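PDB 6DYM: ebony from Drosophila melanogaster, which probably joins beta-alanine to biogenic amines such as dopamine and histamine, the present chain being its C-terminal condensation domain. Local coordinates for residues H13-E16 with V17-I21; K130-P133 with R134-I137. One frame throughout, in Å; residues are numbered along the deposited sequence.

Contact 1: residues H13-E16 with V17-I21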
loop_
_atom_site.group_PDB
_atom_site.type_symbol
_atom_site.label_atom_id
_atom_site.label_comp_id
_atom_site.label_asym_id
_atom_site.label_seq_id
_atom_site.Cartn_x
_atom_site.Cartn_y
_atom_site.Cartn_z
ATOM N N HIS A 13 9.199 -10.920 -11.832
ATOM C CA HIS A 13 9.079 -9.485 -11.599
ATOM C C HIS A 13 9.684 -9.046 -10.272
ATOM O O HIS A 13 9.600 -7.857 -9.940
ATOM C CB HIS A 13 7.606 -9.068 -11.625
ATOM C CG HIS A 13 6.995 -9.054 -12.992
ATOM N ND1 HIS A 13 5.682 -9.408 -13.220
ATOM C CD2 HIS A 13 7.511 -8.721 -14.199
ATOM C CE1 HIS A 13 5.414 -9.293 -14.509
ATOM N NE2 HIS A 13 6.508 -8.881 -15.125
ATOM N N ARG A 14 10.295 -9.968 -9.522
ATOM C CA ARG A 14 10.619 -9.713 -8.118
ATOM C C ARG A 14 11.578 -8.538 -7.961
ATOM O O ARG A 14 11.332 -7.626 -7.161
ATOM C CB ARG A 14 11.205 -10.975 -7.481
ATOM C CG ARG A 14 11.291 -10.935 -5.963
ATOM C CD ARG A 14 12.053 -12.143 -5.435
ATOM N NE ARG A 14 13.308 -12.313 -6.161
ATOM C CZ ARG A 14 14.445 -11.698 -5.847
ATOM N NH1 ARG A 14 14.496 -10.880 -4.802
ATOM N NH2 ARG A 14 15.534 -11.905 -6.577
ATOM N N GLN A 15 12.687 -8.546 -8.703
ATOM C CA GLN A 15 13.682 -7.495 -8.517
ATOM C C GLN A 15 13.158 -6.145 -8.988
ATOM O O GLN A 15 13.410 -5.119 -8.348
ATOM C CB GLN A 15 14.978 -7.842 -9.243
ATOM C CG GLN A 15 16.136 -6.954 -8.830
ATOM C CD GLN A 15 16.396 -7.012 -7.336
ATOM O OE1 GLN A 15 16.522 -8.092 -6.760
ATOM N NE2 GLN A 15 16.463 -5.847 -6.698
ATOM N N GLU A 16 12.431 -6.125 -10.107
ATOM C CA GLU A 16 11.848 -4.875 -10.580
ATOM C C GLU A 16 10.847 -4.325 -9.570
ATOM O O GLU A 16 10.832 -3.120 -9.295
ATOM C CB GLU A 16 11.192 -5.088 -11.947
ATOM C CG GLU A 16 12.187 -5.352 -13.074
ATOM C CD GLU A 16 11.551 -6.008 -14.290
ATOM O OE1 GLU A 16 11.359 -7.246 -14.276
ATOM O OE2 GLU A 16 11.250 -5.288 -15.265
ATOM N N VAL A 17 10.020 -5.196 -8.987
ATOM C CA VAL A 17 9.051 -4.753 -7.988
ATOM C C VAL A 17 9.762 -4.274 -6.727
ATOM O O VAL A 17 9.386 -3.255 -6.135
ATOM C CB VAL A 17 8.048 -5.882 -7.685
ATOM C CG1 VAL A 17 7.325 -5.631 -6.361
ATOM C CG2 VAL A 17 7.059 -6.028 -8.826
ATOM N N ILE A 18 10.804 -4.989 -6.302
ATOM C CA ILE A 18 11.550 -4.583 -5.114
ATOM C C ILE A 18 12.168 -3.208 -5.323
ATOM O O ILE A 18 12.087 -2.330 -4.454
ATOM C CB ILE A 18 12.619 -5.635 -4.766
ATOM C CG1 ILE A 18 11.986 -6.805 -4.014
ATOM C CG2 ILE A 18 13.741 -5.008 -3.945
ATOM C CD1 ILE A 18 12.905 -8.009 -3.872
ATOM N N ASP A 19 12.786 -2.998 -6.488
ATOM C CA ASP A 19 13.389 -1.704 -6.789
ATOM C C ASP A 19 12.367 -0.579 -6.704
ATOM O O ASP A 19 12.652 0.488 -6.147
ATOM C CB ASP A 19 14.031 -1.738 -8.176
ATOM C CG ASP A 19 15.208 -2.689 -8.249
ATOM O OD1 ASP A 19 15.758 -3.025 -7.177
ATOM O OD2 ASP A 19 15.578 -3.100 -9.371
ATOM N N ILE A 20 11.170 -0.795 -7.252
ATOM C CA ILE A 20 10.148 0.247 -7.222
ATOM C C ILE A 20 9.703 0.525 -5.791
ATOM O O ILE A 20 9.587 1.685 -5.379
ATOM C CB ILE A 20 8.964 -0.136 -8.128
ATOM C CG1 ILE A 20 9.345 0.071 -9.594
ATOM C CG2 ILE A 20 7.720 0.689 -7.779
ATOM C CD1 ILE A 20 8.206 -0.126 -10.558
ATOM N N ILE A 21 9.460 -0.529 -5.007
ATOM C CA ILE A 21 8.965 -0.341 -3.646
ATOM C C ILE A 21 10.030 0.299 -2.765
ATOM O O ILE A 21 9.741 1.220 -1.990
ATOM C CB ILE A 21 8.477 -1.682 -3.065
ATOM C CG1 ILE A 21 7.198 -2.142 -3.772
ATOM C CG2 ILE A 21 8.257 -1.566 -1.564
ATOM C CD1 ILE A 21 6.031 -1.178 -3.628
#
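Gln15 and Asp19, one helical turn apart, are joined by a side-chain hydrogen bond in addition to the backbone one. Gln15 NE2 donates a hydrogen bond to Asp19 OD1 (2.9 Å), at a moderately bent N-H...O angle of 147°. The acceptor lies close to the amide plane of the glutamine, whereas the donor reaches the oxygen from above the carboxylate plane. The bend at chi2 of Gln15 (57°) carries the amide forward along the helix to Asp19. The carboxylate also comes close to a backbone acceptor, with Asp19 OD2 3.1 Å from Gln15 O, an approach that is probably electrostatically costly.

In the backbone, the amides of Val17, Ile18, Asp19 and Ile20 bond to the carbonyl oxygens four residues earlier, from Val17 N to His13 O (2.9 Å) through to Ile20 N to Glu16 O (3.1 Å).

Van der Waals contacts run along other sides of the helix. Arg14 and Ile18 lie side by side and point the same way: Ile18 CD1 lies on Arg14 CG (3.9 Å) and comes obliquely to the guanidinium, 3.4 Å from Arg14 NH1, the nitrogen that is also hydrogen-bonded to Asn49. Val17 CG2 sits 4.2 Å from His13 CB, while the imidazole leads away to hydrogen bonds with Arg10 N and Tyr65 OH. Val17 also meets Trp52 of helix 41-58 and Thr75 of strand 71-80.

The result is the opening turns of an amphipathic alpha-helix, polar at Gln15, Glu16 and Asp19, consistent with the first helix of a GNAT-like fold.

Contact 2: residues K130-P133 with R134-I137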
loop_
_atom_site.group_PDB
_atom_site.type_symbol
_atom_site.label_atom_id
_atom_site.label_comp_id
_atom_site.label_asym_id
_atom_site.label_seq_id
_atom_site.Cartn_x
_atom_site.Cartn_y
_atom_site.Cartn_z
ATOM N N LYS A 130 12.084 7.492 -11.494
ATOM C CA LYS A 130 12.406 8.437 -12.553
ATOM C C LYS A 130 11.179 9.095 -13.170
ATOM O O LYS A 130 11.330 9.912 -14.083
ATOM C CB LYS A 130 13.217 7.752 -13.664
ATOM C CG LYS A 130 14.644 7.306 -13.301
ATOM C CD LYS A 130 14.692 6.185 -12.263
ATOM C CE LYS A 130 13.790 5.019 -12.662
ATOM N NZ LYS A 130 13.361 4.222 -11.482
ATOM N N LEU A 131 9.976 8.760 -12.712
ATOM C CA LEU A 131 8.780 9.372 -13.271
ATOM C C LEU A 131 8.723 10.850 -12.899
ATOM O O LEU A 131 8.922 11.211 -11.736
ATOM C CB LEU A 131 7.529 8.648 -12.771
ATOM C CG LEU A 131 7.384 7.166 -13.138
ATOM C CD1 LEU A 131 5.988 6.652 -12.803
ATOM C CD2 LEU A 131 7.689 6.944 -14.615
ATOM N N ASN A 132 8.464 11.707 -13.892
ATOM C CA ASN A 132 8.215 13.119 -13.629
ATOM C C ASN A 132 6.801 13.271 -13.057
ATOM O O ASN A 132 6.032 12.307 -13.034
ATOM C CB ASN A 132 8.449 13.948 -14.902
ATOM C CG ASN A 132 7.455 13.648 -16.025
ATOM O OD1 ASN A 132 6.282 13.350 -15.794
ATOM N ND2 ASN A 132 7.933 13.753 -17.261
ATOM N N PRO A 133 6.429 14.465 -12.562
ATOM C CA PRO A 133 5.092 14.605 -11.952
ATOM C C PRO A 133 3.944 14.155 -12.844
ATOM O O PRO A 133 3.046 13.456 -12.361
ATOM C CB PRO A 133 5.015 16.104 -11.639
ATOM C CG PRO A 133 6.421 16.502 -11.413
ATOM C CD PRO A 133 7.231 15.693 -12.389
ATOM N N ARG A 134 3.941 14.537 -14.124
ATOM C CA ARG A 134 2.870 14.109 -15.021
ATOM C C ARG A 134 2.791 12.586 -15.096
ATOM O O ARG A 134 1.698 12.009 -15.033
ATOM C CB ARG A 134 3.079 14.708 -16.415
ATOM C CG ARG A 134 2.083 14.212 -17.460
ATOM C CD ARG A 134 2.487 14.596 -18.882
ATOM N NE ARG A 134 3.923 14.457 -19.119
ATOM C CZ ARG A 134 4.495 13.392 -19.674
ATOM N NH1 ARG A 134 3.757 12.354 -20.051
ATOM N NH2 ARG A 134 5.808 13.365 -19.851
ATOM N N GLU A 135 3.939 11.921 -15.223
ATOM C CA GLU A 135 3.943 10.465 -15.336
ATOM C C GLU A 135 3.533 9.803 -14.027
ATOM O O GLU A 135 2.850 8.770 -14.034
ATOM C CB GLU A 135 5.325 9.979 -15.776
ATOM C CG GLU A 135 5.683 10.342 -17.211
ATOM C CD GLU A 135 7.180 10.253 -17.492
ATOM O OE1 GLU A 135 7.989 10.296 -16.537
ATOM O OE2 GLU A 135 7.547 10.137 -18.679
ATOM N N ASN A 136 3.938 10.375 -12.894
ATOM C CA ASN A 136 3.556 9.803 -11.607
ATOM C C ASN A 136 2.048 9.884 -11.404
ATOM O O ASN A 136 1.404 8.900 -11.026
ATOM C CB ASN A 136 4.300 10.515 -10.479
ATOM C CG ASN A 136 4.083 9.853 -9.135
ATOM O OD1 ASN A 136 4.388 8.672 -8.952
ATOM N ND2 ASN A 136 3.549 10.609 -8.184
ATOM N N ILE A 137 1.464 11.051 -11.677
ATOM C CA ILE A 137 0.022 11.218 -11.522
ATOM C C ILE A 137 -0.732 10.324 -12.501
ATOM O O ILE A 137 -1.738 9.697 -12.144
ATOM C CB ILE A 137 -0.349 12.701 -11.694
ATOM C CG1 ILE A 137 0.047 13.482 -10.439
ATOM C CG2 ILE A 137 -1.832 12.866 -11.996
ATOM C CD1 ILE A 137 -0.854 13.217 -9.247
HETATM O O HOH W 1 10.557 10.432 -16.736
#
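Asn132 lays its side-chain amide over the carboxylate of Glu135; the two flat groups are stacked with their planes only 18° apart, although the side chains cross at about a right angle. Asn132 CG is 3.4 Å from Glu135 OE1. With CG set between the backbone N and the carbonyl carbon (chi1 66°), Asn132 turns OD1 onto the helix start, where it accepts from Glu135 N at 2.8 Å, nearly along the C=O axis. The return bond runs from Asn132 N to Glu135 OE1 over 3.0 Å and arrives on the anti side, somewhat out of the carboxylate plane. These reciprocal bonds form a capping box, with Asn132 as N-cap of helix 133-153.

Leu131 crosses the stem of Glu135 obliquely, its CD2 4.0 Å from Glu135 CB. Behind the cap the regular helix bonds begin, Asn136 N to Asn132 O and Ile137 N to Pro133 O. A water donates to both Lys130 O and Glu135 OE1, the latter at 2.6 Å, tying the preceding loop to the box.

Glu135 OE1 thus takes two hydrogen bonds beside the N-terminal end of a helix, surroundings that would be expected to favour an ionised carboxylate.

Contacts 1 and 2 belong to separate helices, their centres 18 Å apart and their nearest atoms about 6 Å apart without touching. Residues 13-21 pack between helix 41-58 and strands 62-66 and 71-80, partly buried; residues 130-137 lie at the surface, where the loop after strand 119-127 enters helix 133-153. Strands 71-80 and 119-127, one beside each contact, are antiparallel neighbours in the central sheet. In GNAT relatives the corresponding loop-to-helix junction binds the pyrophosphate of coenzyme A; contact 2 appears to occupy that topological position, without cofactor binding being implied here. A calcium ion lies about 4 Å from the side chain of Arg134, a residue of contact 2.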